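Local coordinates for protein FdhC (Acinetobacter nosocomialis, PDB 5KTC) that acts as a GNAT-superfamily sugar N-acyltransferase, transferring a 3-hydroxybutanoyl group from its coenzyme A thioester to the amino group of a dTDP-linked dideoxy sugar, at residues A21-I24 with C25-N29; A48-I51 with R52-N56. All coordinates share one frame; numbering follows the deposited sequence.

Contact 1 of 2, residues A21-I24 with C25-N29; sequences AEFI and CTLRN. With FUH ([[(2~{R},3~{S},5~{R})-5-[5-methyl-2,4-bis(oxidanylidene)pyrimidin-1-yl]-3-oxidanyl-oxolan-2-yl]methoxy-oxidanyl-phosphoryl] [(2~{R},3~{R},4~{S},5~{R},6~{R})-6-methyl-3,5-bis(oxidanyl)-4-[[(3~{R})-3-oxidanylbutanoyl]amino]oxan-2-yl] hydrogen phosphate), chain C.
Ile-24 packs against Arg-28 one turn further along helix 21-28, the first helix of the GNAT fold, and this pairing leads straight to the bound nucleotide sugar. The touching branch of Ile-24 is CG2, which lies anti to its own backbone N and rests 3.7 Å from CD of Arg-28; the same methyl is near carbonyl O15 of the FUH thymine. Beyond CD the arginine chain bends (chi3 73°) and presents its guanidinium to the phosphate on the sugar side. NH1 of Arg-28 donates to FUH O8 over 2.8 Å, NH2 to FUH O7 over 2.9 Å, both bonds nearly straight, so two nearly parallel N-H groups grip two oxygens of the phosphate, whose P1 lies at the edge of the guanidinium, in its plane. Thymine C17 lies 3.6 Å above one face of the Arg-28 guanidinium, displaced toward its rim. Bonds from NE to Ser-40 and from NH2 to Ser-38 fix the group's rotation. On another flank, Phe-23 and Leu-27 run side by side, CE2 of the ring meeting CD2 of the leucine at 4.1 Å, Phe-23 packing on Pro-76 and Leu-27 on Thr-79 of strand 75-86. Cys-25 touches Gln-47 of helix 44-59, and its amide bonds to Ala-21 O. Just past the helix, Asn-29 turns its backbone N and side-chain ND2 back to Cys-25 O from opposite faces of the carbonyl, ND2 at 2.9 Å.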
ATOM      1  N   ALA A  21      -7.114  -7.800 -14.029  1.00 15.66           N
ATOM      2  CA  ALA A  21      -5.902  -7.863 -14.829  1.00 16.20           C
ATOM      3  C   ALA A  21      -5.757  -6.719 -15.791  1.00 16.35           C
ATOM      4  O   ALA A  21      -4.682  -6.166 -15.906  1.00 16.48           O
ATOM      5  CB  ALA A  21      -5.807  -9.205 -15.528  1.00 17.44           C
ATOM      6  N   GLU A  22      -6.813  -6.357 -16.498  1.00 16.84           N
ATOM      7  CA  GLU A  22      -6.702  -5.246 -17.405  1.00 17.72           C
ATOM      8  C   GLU A  22      -6.403  -3.922 -16.708  1.00 18.00           C
ATOM      9  O   GLU A  22      -5.605  -3.148 -17.216  1.00 17.24           O
ATOM     10  CB  GLU A  22      -7.950  -5.077 -18.254  1.00 21.31           C
ATOM     11  CG  GLU A  22      -7.964  -3.819 -19.114  1.00 23.41           C
ATOM     12  CD  GLU A  22      -9.152  -3.792 -20.064  1.00 30.08           C
ATOM     13  OE1 GLU A  22      -8.979  -3.217 -21.153  1.00 32.10           O
ATOM     14  OE2 GLU A  22     -10.238  -4.352 -19.731  1.00 28.88           O
ATOM     15  N   PHE A  23      -7.083  -3.630 -15.597  1.00 15.97           N
ATOM     16  CA  PHE A  23      -6.793  -2.408 -14.880  1.00 15.73           C
ATOM     17  C   PHE A  23      -5.306  -2.341 -14.441  1.00 15.48           C
ATOM     18  O   PHE A  23      -4.670  -1.294 -14.525  1.00 16.10           O
ATOM     19  CB  PHE A  23      -7.677  -2.332 -13.639  1.00 16.33           C
ATOM     20  CG  PHE A  23      -7.332  -1.152 -12.765  1.00 15.24           C
ATOM     21  CD1 PHE A  23      -7.544   0.133 -13.242  1.00 16.02           C
ATOM     22  CD2 PHE A  23      -6.658  -1.327 -11.568  1.00 15.52           C
ATOM     23  CE1 PHE A  23      -7.183   1.222 -12.497  1.00 15.85           C
ATOM     24  CE2 PHE A  23      -6.255  -0.244 -10.843  1.00 14.76           C
ATOM     25  CZ  PHE A  23      -6.533   1.020 -11.282  1.00 15.71           C
ATOM     26  N   ILE A  24      -4.820  -3.475 -13.967  1.00 15.41           N
ATOM     27  CA  ILE A  24      -3.452  -3.620 -13.490  1.00 16.07           C
ATOM     28  C   ILE A  24      -2.469  -3.460 -14.643  1.00 16.87           C
ATOM     29  O   ILE A  24      -1.528  -2.678 -14.503  1.00 14.71           O
ATOM     30  CB  ILE A  24      -3.212  -4.890 -12.695  1.00 14.66           C
ATOM     31  CG1 ILE A  24      -4.003  -4.836 -11.381  1.00 14.26           C
ATOM     32  CG2 ILE A  24      -1.749  -4.958 -12.291  1.00 15.58           C
ATOM     33  CD1 ILE A  24      -3.947  -6.083 -10.542  1.00 13.32           C
ATOM     34  N   CYS A  25      -2.682  -4.179 -15.754  1.00 18.72           N
ATOM     35  CA  CYS A  25      -1.786  -4.029 -16.917  1.00 18.99           C
ATOM     36  C   CYS A  25      -1.684  -2.573 -17.315  1.00 19.46           C
ATOM     37  O   CYS A  25      -0.602  -2.045 -17.512  1.00 20.65           O
ATOM     38  CB  CYS A  25      -2.288  -4.807 -18.144  1.00 19.03           C
ATOM     39  SG  CYS A  25      -1.952  -6.542 -18.004  1.00 21.72           S
ATOM     40  N   THR A  26      -2.827  -1.909 -17.419  1.00 19.43           N
ATOM     41  CA  THR A  26      -2.854  -0.536 -17.847  1.00 18.63           C
ATOM     42  C   THR A  26      -2.145   0.384 -16.910  1.00 18.83           C
ATOM     43  O   THR A  26      -1.404   1.222 -17.349  1.00 18.07           O
ATOM     44  CB  THR A  26      -4.293  -0.086 -18.105  1.00 20.86           C
ATOM     45  OG1 THR A  26      -4.820  -0.870 -19.179  1.00 19.39           O
ATOM     46  CG2 THR A  26      -4.357   1.382 -18.485  1.00 22.14           C
ATOM     47  N   LEU A  27      -2.366   0.210 -15.609  1.00 16.48           N
ATOM     48  CA  LEU A  27      -1.735   1.048 -14.621  1.00 16.28           C
ATOM     49  C   LEU A  27      -0.207   0.914 -14.670  1.00 15.73           C
ATOM     50  O   LEU A  27       0.491   1.918 -14.737  1.00 14.03           O
ATOM     51  CB  LEU A  27      -2.235   0.656 -13.229  1.00 15.30           C
ATOM     52  CG  LEU A  27      -1.813   1.453 -12.019  1.00 15.31           C
ATOM     53  CD1 LEU A  27      -2.447   2.837 -12.072  1.00 15.33           C
ATOM     54  CD2 LEU A  27      -2.250   0.652 -10.749  1.00 14.24           C
ATOM     55  N   ARG A  28       0.256  -0.347 -14.645  1.00 17.03           N
ATOM     56  CA  ARG A  28       1.693  -0.674 -14.544  1.00 17.12           C
ATOM     57  C   ARG A  28       2.486  -0.319 -15.824  1.00 20.18           C
ATOM     58  O   ARG A  28       3.697  -0.085 -15.755  1.00 20.01           O
ATOM     59  CB  ARG A  28       1.839  -2.130 -14.215  1.00 17.20           C
ATOM     60  CG  ARG A  28       1.478  -2.450 -12.753  1.00 16.59           C
ATOM     61  CD  ARG A  28       1.804  -3.899 -12.435  1.00 17.14           C
ATOM     62  NE  ARG A  28       3.261  -4.065 -12.330  1.00 16.31           N
ATOM     63  CZ  ARG A  28       3.994  -3.955 -11.222  1.00 17.72           C
ATOM     64  NH1 ARG A  28       3.444  -3.698 -10.020  1.00 15.83           N
ATOM     65  NH2 ARG A  28       5.333  -4.046 -11.324  1.00 16.84           N
ATOM     66  N   ASN A  29       1.790  -0.215 -16.968  1.00 18.64           N
ATOM     67  CA  ASN A  29       2.403   0.150 -18.238  1.00 19.16           C
ATOM     68  C   ASN A  29       2.195   1.612 -18.593  1.00 20.21           C
ATOM     69  O   ASN A  29       2.488   2.035 -19.726  1.00 21.40           O
ATOM     70  CB  ASN A  29       1.896  -0.795 -19.328  1.00 21.26           C
ATOM     71  CG  ASN A  29       2.509  -2.190 -19.215  1.00 22.75           C
ATOM     72  OD1 ASN A  29       3.610  -2.411 -19.673  1.00 29.09           O
ATOM     73  ND2 ASN A  29       1.823  -3.115 -18.594  1.00 22.20           N
TER
HETATM   74  O1  FUH C 202       6.171   0.176  -3.773  1.00 12.43           O
HETATM   75  C1  FUH C 202       7.217   0.058  -3.142  1.00 13.14           C
HETATM   76  C2  FUH C 202       7.360   0.483  -1.719  1.00 12.66           C
HETATM   77  C3  FUH C 202       6.362   1.542  -1.330  1.00 13.48           C
HETATM   78  O2  FUH C 202       6.888   2.875  -1.557  1.00 13.17           O
HETATM   79  C4  FUH C 202       6.048   1.464   0.143  1.00 13.75           C
HETATM   80  N1  FUH C 202       8.352  -0.525  -3.699  1.00 13.50           N
HETATM   81  C5  FUH C 202       8.252  -1.280  -4.953  1.00 13.92           C
HETATM   82  C6  FUH C 202       9.388  -0.909  -5.924  1.00 15.28           C
HETATM   83  O3  FUH C 202      10.566  -1.126  -5.271  1.00 18.96           O
HETATM   84  C7  FUH C 202       9.456  -1.794  -7.148  1.00 15.92           C
HETATM   85  C8  FUH C 202      10.748  -1.635  -7.985  1.00 17.19           C
HETATM   86  O4  FUH C 202       9.385  -3.180  -6.771  1.00 15.76           O
HETATM   87  C9  FUH C 202       8.308  -2.767  -4.649  1.00 13.56           C
HETATM   88  O5  FUH C 202       7.155  -3.210  -3.918  1.00 13.47           O
HETATM   89  C10 FUH C 202       8.291  -3.536  -5.909  1.00 14.50           C
HETATM   90  O6  FUH C 202       7.057  -3.263  -6.553  1.00 13.15           O
HETATM   91  P1  FUH C 202       6.542  -4.114  -7.767  1.00 12.94           P
HETATM   92  O7  FUH C 202       7.146  -3.695  -9.055  1.00 12.74           O
HETATM   93  O8  FUH C 202       5.032  -3.874  -7.758  1.00 13.19           O
HETATM   94  O9  FUH C 202       6.614  -5.672  -7.450  1.00 15.52           O
HETATM   95  P2  FUH C 202       7.804  -6.735  -7.573  1.00 14.82           P
HETATM   96  O10 FUH C 202       7.885  -7.446  -6.267  1.00 15.82           O
HETATM   97  O11 FUH C 202       9.057  -5.951  -7.940  1.00 16.61           O
HETATM   98  O12 FUH C 202       7.213  -7.627  -8.723  1.00 15.70           O
HETATM   99  C11 FUH C 202       7.642  -8.985  -8.864  1.00 17.17           C
HETATM  100  C12 FUH C 202       7.515  -9.366 -10.317  1.00 17.01           C
HETATM  101  C13 FUH C 202       8.083  -8.312 -11.290  1.00 19.62           C
HETATM  102  O13 FUH C 202       8.671  -8.919 -12.456  1.00 19.23           O
HETATM  103  C14 FUH C 202       6.866  -7.546 -11.790  1.00 17.73           C
HETATM  104  C15 FUH C 202       5.807  -8.620 -11.746  1.00 17.28           C
HETATM  105  O14 FUH C 202       6.134  -9.522 -10.658  1.00 16.92           O
HETATM  106  N2  FUH C 202       4.435  -8.184 -11.409  1.00 17.84           N
HETATM  107  C16 FUH C 202       4.141  -7.671 -10.181  1.00 18.06           C
HETATM  108  C17 FUH C 202       2.827  -7.327  -9.862  1.00 18.27           C
HETATM  109  C18 FUH C 202       2.449  -6.770  -8.506  1.00 18.23           C
HETATM  110  C19 FUH C 202       1.840  -7.504 -10.880  1.00 17.14           C
HETATM  111  O15 FUH C 202       0.597  -7.245 -10.608  1.00 15.24           O
HETATM  112  N3  FUH C 202       2.156  -8.010 -12.080  1.00 15.91           N
HETATM  113  C20 FUH C 202       3.422  -8.378 -12.308  1.00 17.78           C
HETATM  114  O16 FUH C 202       3.733  -8.852 -13.502  1.00 17.96           O

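Contact 2 of 2, residues A48-I51 with R52-N56; sequences AEWI and RNYKN. With FUH ([[(2~{R},3~{S},5~{R})-5-[5-methyl-2,4-bis(oxidanylidene)pyrimidin-1-yl]-3-oxidanyl-oxolan-2-yl]methoxy-oxidanyl-phosphoryl] [(2~{R},3~{R},4~{S},5~{R},6~{R})-6-methyl-3,5-bis(oxidanyl)-4-[[(3~{R})-3-oxidanylbutanoyl]amino]oxan-2-yl] hydrogen phosphate), chain C.
With CG anti to the backbone N in both Trp-50 (chi1 -163°) and Tyr-54 (chi1 153°), the two aromatic side chains, one turn apart on helix 44-59, meet where CZ3 of the indole comes within 3.6 Å of CB of the tyrosine. The phenol ring leads away from there, passing Ile-51 O, which lies near the ring plane at its edge, 3.6 Å from Tyr-54 CD2. Its hydroxyl is hydrogen-bonded to the backbone N of Tyr-65, tying the helix to strand 63-70 of the sheet. On the solvent side Arg-52 bends at chi3 and folds back along the helix, laying one guanidinium face over the backbone of Ala-48 and Glu-49; NH1 of Arg-52 is 3.4 Å from CG of Glu-49. The charged ends stay apart, OE2 of Glu-49 being 4.8 Å from NH1 of Arg-52, a separation at which any attraction is probably modest. Trp-50 is the residue of this contact that meets the ligand. The thymine of FUH lies across one face of the indole, with C19 3.7 Å above the centre, while NE1 of Trp-50 reaches the deoxyribose ring oxygen O14 at 3.0 Å through a weak, strongly bent bond. Arg-57 adds a cation-pi contact to the same indole. The indole therefore appears to hold the base chiefly by the broad contact of its face, with directional bonding only secondary.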
ATOM      1  N   ALA A  48      -3.505 -11.921 -15.755  1.00 21.26           N
ATOM      2  CA  ALA A  48      -4.487 -12.796 -15.129  1.00 23.86           C
ATOM      3  C   ALA A  48      -3.764 -13.988 -14.553  1.00 25.21           C
ATOM      4  O   ALA A  48      -4.047 -14.399 -13.394  1.00 24.81           O
ATOM      5  CB  ALA A  48      -5.542 -13.276 -16.114  1.00 23.25           C
ATOM      6  N   GLU A  49      -2.808 -14.545 -15.325  1.00 24.79           N
ATOM      7  CA  GLU A  49      -2.051 -15.676 -14.797  1.00 25.38           C
ATOM      8  C   GLU A  49      -1.239 -15.320 -13.525  1.00 20.89           C
ATOM      9  O   GLU A  49      -1.192 -16.085 -12.588  1.00 22.96           O
ATOM     10  CB  GLU A  49      -1.120 -16.355 -15.842  1.00 28.72           C
ATOM     11  CG  GLU A  49      -0.513 -17.650 -15.240  1.00 35.06           C
ATOM     12  CD  GLU A  49       0.580 -18.318 -16.063  1.00 45.63           C
ATOM     13  OE1 GLU A  49       1.387 -19.081 -15.426  1.00 47.40           O
ATOM     14  OE2 GLU A  49       0.620 -18.087 -17.310  1.00 46.27           O
ATOM     15  N   TRP A  50      -0.546 -14.190 -13.549  1.00 20.71           N
ATOM     16  CA  TRP A  50       0.171 -13.660 -12.374  1.00 19.76           C
ATOM     17  C   TRP A  50      -0.779 -13.607 -11.169  1.00 18.89           C
ATOM     18  O   TRP A  50      -0.405 -13.983 -10.052  1.00 20.13           O
ATOM     19  CB  TRP A  50       0.763 -12.253 -12.660  1.00 19.59           C
ATOM     20  CG  TRP A  50       1.835 -11.823 -11.668  1.00 20.26           C
ATOM     21  CD1 TRP A  50       3.226 -11.896 -11.820  1.00 21.50           C
ATOM     22  CD2 TRP A  50       1.625 -11.292 -10.368  1.00 20.80           C
ATOM     23  NE1 TRP A  50       3.860 -11.436 -10.679  1.00 19.69           N
ATOM     24  CE2 TRP A  50       2.906 -11.084  -9.770  1.00 20.20           C
ATOM     25  CE3 TRP A  50       0.476 -10.981  -9.615  1.00 20.22           C
ATOM     26  CZ2 TRP A  50       3.053 -10.583  -8.472  1.00 20.47           C
ATOM     27  CZ3 TRP A  50       0.652 -10.481  -8.301  1.00 19.08           C
ATOM     28  CH2 TRP A  50       1.919 -10.284  -7.762  1.00 18.92           C
ATOM     29  N   ILE A  51      -1.987 -13.138 -11.406  1.00 18.56           N
ATOM     30  CA  ILE A  51      -2.973 -13.012 -10.295  1.00 17.93           C
ATOM     31  C   ILE A  51      -3.422 -14.399  -9.773  1.00 21.00           C
ATOM     32  O   ILE A  51      -3.594 -14.622  -8.564  1.00 18.79           O
ATOM     33  CB  ILE A  51      -4.158 -12.182 -10.750  1.00 16.70           C
ATOM     34  CG1 ILE A  51      -3.733 -10.749 -11.074  1.00 15.95           C
ATOM     35  CG2 ILE A  51      -5.276 -12.200  -9.692  1.00 16.06           C
ATOM     36  CD1 ILE A  51      -4.853  -9.953 -11.732  1.00 15.43           C
ATOM     37  N   ARG A  52      -3.553 -15.362 -10.681  1.00 24.37           N
ATOM     38  CA  ARG A  52      -3.961 -16.724 -10.291  1.00 25.72           C
ATOM     39  C   ARG A  52      -2.961 -17.360  -9.326  1.00 23.02           C
ATOM     40  O   ARG A  52      -3.352 -17.910  -8.331  1.00 20.89           O
ATOM     41  CB  ARG A  52      -4.220 -17.566 -11.562  1.00 30.36           C
ATOM     42  CG  ARG A  52      -4.873 -18.953 -11.421  1.00 33.49           C
ATOM     43  CD  ARG A  52      -4.974 -19.643 -12.819  1.00 35.84           C
ATOM     44  NE  ARG A  52      -5.519 -18.720 -13.851  1.00 41.42           N
ATOM     45  CZ  ARG A  52      -4.922 -18.318 -14.996  1.00 43.17           C
ATOM     46  NH1 ARG A  52      -3.733 -18.774 -15.403  1.00 44.06           N
ATOM     47  NH2 ARG A  52      -5.536 -17.427 -15.764  1.00 39.95           N
ATOM     48  N   ASN A  53      -1.664 -17.251  -9.637  1.00 23.00           N
ATOM     49  CA  ASN A  53      -0.567 -17.654  -8.763  1.00 23.93           C
ATOM     50  C   ASN A  53      -0.560 -16.878  -7.463  1.00 22.10           C
ATOM     51  O   ASN A  53      -0.403 -17.441  -6.347  1.00 21.25           O
ATOM     52  CB  ASN A  53       0.783 -17.462  -9.496  1.00 25.22           C
ATOM     53  CG  ASN A  53       0.970 -18.507 -10.574  1.00 27.86           C
ATOM     54  OD1 ASN A  53       1.181 -18.207 -11.761  1.00 24.91           O
ATOM     55  ND2 ASN A  53       0.770 -19.755 -10.162  1.00 25.22           N
ATOM     56  N   TYR A  54      -0.794 -15.593  -7.613  1.00 21.03           N
ATOM     57  CA  TYR A  54      -0.926 -14.709  -6.452  1.00 19.68           C
ATOM     58  C   TYR A  54      -2.055 -15.243  -5.523  1.00 20.08           C
ATOM     59  O   TYR A  54      -1.869 -15.297  -4.335  1.00 18.49           O
ATOM     60  CB  TYR A  54      -1.172 -13.239  -6.855  1.00 18.16           C
ATOM     61  CG  TYR A  54      -1.942 -12.568  -5.700  1.00 17.04           C
ATOM     62  CD1 TYR A  54      -1.329 -12.310  -4.475  1.00 16.13           C
ATOM     63  CD2 TYR A  54      -3.294 -12.360  -5.806  1.00 16.68           C
ATOM     64  CE1 TYR A  54      -2.073 -11.827  -3.390  1.00 15.94           C
ATOM     65  CE2 TYR A  54      -4.040 -11.888  -4.741  1.00 16.47           C
ATOM     66  CZ  TYR A  54      -3.422 -11.591  -3.553  1.00 16.00           C
ATOM     67  OH  TYR A  54      -4.215 -11.097  -2.502  1.00 15.31           O
ATOM     68  N   LYS A  55      -3.174 -15.668  -6.109  1.00 22.03           N
ATOM     69  CA  LYS A  55      -4.306 -16.159  -5.330  1.00 25.87           C
ATOM     70  C   LYS A  55      -4.018 -17.400  -4.482  1.00 27.26           C
ATOM     71  O   LYS A  55      -4.598 -17.554  -3.392  1.00 25.11           O
ATOM     72  CB  LYS A  55      -5.551 -16.367  -6.186  1.00 26.02           C
ATOM     73  CG  LYS A  55      -6.372 -15.094  -6.428  1.00 29.73           C
ATOM     74  CD  LYS A  55      -6.951 -14.493  -5.143  1.00 28.59           C
ATOM     75  CE  LYS A  55      -8.094 -13.567  -5.412  1.00 28.64           C
ATOM     76  NZ  LYS A  55      -8.296 -12.600  -4.318  1.00 24.16           N
ATOM     77  N   ASN A  56      -3.118 -18.252  -4.976  1.00 27.74           N
ATOM     78  CA  ASN A  56      -2.638 -19.390  -4.196  1.00 27.82           C
ATOM     79  C   ASN A  56      -1.867 -18.940  -3.000  1.00 25.65           C
ATOM     80  O   ASN A  56      -2.043 -19.487  -1.909  1.00 29.81           O
ATOM     81  CB  ASN A  56      -1.721 -20.301  -4.999  1.00 26.82           C
ATOM     82  CG  ASN A  56      -2.402 -20.942  -6.186  1.00 29.48           C
ATOM     83  OD1 ASN A  56      -3.628 -21.164  -6.214  1.00 31.81           O
ATOM     84  ND2 ASN A  56      -1.592 -21.234  -7.209  1.00 30.76           N
TER
HETATM   85  O1  FUH C 202       6.171   0.176  -3.773  1.00 12.43           O
HETATM   86  C1  FUH C 202       7.217   0.058  -3.142  1.00 13.14           C
HETATM   87  C2  FUH C 202       7.360   0.483  -1.719  1.00 12.66           C
HETATM   88  C3  FUH C 202       6.362   1.542  -1.330  1.00 13.48           C
HETATM   89  O2  FUH C 202       6.888   2.875  -1.557  1.00 13.17           O
HETATM   90  C4  FUH C 202       6.048   1.464   0.143  1.00 13.75           C
HETATM   91  N1  FUH C 202       8.352  -0.525  -3.699  1.00 13.50           N
HETATM   92  C5  FUH C 202       8.252  -1.280  -4.953  1.00 13.92           C
HETATM   93  C6  FUH C 202       9.388  -0.909  -5.924  1.00 15.28           C
HETATM   94  O3  FUH C 202      10.566  -1.126  -5.271  1.00 18.96           O
HETATM   95  C7  FUH C 202       9.456  -1.794  -7.148  1.00 15.92           C
HETATM   96  C8  FUH C 202      10.748  -1.635  -7.985  1.00 17.19           C
HETATM   97  O4  FUH C 202       9.385  -3.180  -6.771  1.00 15.76           O
HETATM   98  C9  FUH C 202       8.308  -2.767  -4.649  1.00 13.56           C
HETATM   99  O5  FUH C 202       7.155  -3.210  -3.918  1.00 13.47           O
HETATM  100  C10 FUH C 202       8.291  -3.536  -5.909  1.00 14.50           C
HETATM  101  O6  FUH C 202       7.057  -3.263  -6.553  1.00 13.15           O
HETATM  102  P1  FUH C 202       6.542  -4.114  -7.767  1.00 12.94           P
HETATM  103  O7  FUH C 202       7.146  -3.695  -9.055  1.00 12.74           O
HETATM  104  O8  FUH C 202       5.032  -3.874  -7.758  1.00 13.19           O
HETATM  105  O9  FUH C 202       6.614  -5.672  -7.450  1.00 15.52           O
HETATM  106  P2  FUH C 202       7.804  -6.735  -7.573  1.00 14.82           P
HETATM  107  O10 FUH C 202       7.885  -7.446  -6.267  1.00 15.82           O
HETATM  108  O11 FUH C 202       9.057  -5.951  -7.940  1.00 16.61           O
HETATM  109  O12 FUH C 202       7.213  -7.627  -8.723  1.00 15.70           O
HETATM  110  C11 FUH C 202       7.642  -8.985  -8.864  1.00 17.17           C
HETATM  111  C12 FUH C 202       7.515  -9.366 -10.317  1.00 17.01           C
HETATM  112  C13 FUH C 202       8.083  -8.312 -11.290  1.00 19.62           C
HETATM  113  O13 FUH C 202       8.671  -8.919 -12.456  1.00 19.23           O
HETATM  114  C14 FUH C 202       6.866  -7.546 -11.790  1.00 17.73           C
HETATM  115  C15 FUH C 202       5.807  -8.620 -11.746  1.00 17.28           C
HETATM  116  O14 FUH C 202       6.134  -9.522 -10.658  1.00 16.92           O
HETATM  117  N2  FUH C 202       4.435  -8.184 -11.409  1.00 17.84           N
HETATM  118  C16 FUH C 202       4.141  -7.671 -10.181  1.00 18.06           C
HETATM  119  C17 FUH C 202       2.827  -7.327  -9.862  1.00 18.27           C
HETATM  120  C18 FUH C 202       2.449  -6.770  -8.506  1.00 18.23           C
HETATM  121  C19 FUH C 202       1.840  -7.504 -10.880  1.00 17.14           C
HETATM  122  O15 FUH C 202       0.597  -7.245 -10.608  1.00 15.24           O
HETATM  123  N3  FUH C 202       2.156  -8.010 -12.080  1.00 15.91           N
HETATM  124  C20 FUH C 202       3.422  -8.378 -12.308  1.00 17.78           C
HETATM  125  O16 FUH C 202       3.733  -8.852 -13.502  1.00 17.96           O

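Overall arrangement
Contact 1 on helix 21-28 comes first along the chain and contact 2 on helix 44-59 follows it, their centres about 14 Å apart. In sequence both helices fall between strands 11-15 and 63-70 of the GNAT fold, and they lie on the same side of the chain's centre. They pack directly: Ala-21 CB is 3.6 Å from Ala-48 N, and the CD1 methyls of Ile-24 and Ile-51 are 4.1 Å apart. Both contacts also reach FUH. Trp-50 and Arg-28 approach its thymine from opposite faces, so the base lies between one side chain from each helix, and the two helices together contribute to the FUH pocket, where Ser-96, Tyr-83 and Arg-81 also bind the ligand.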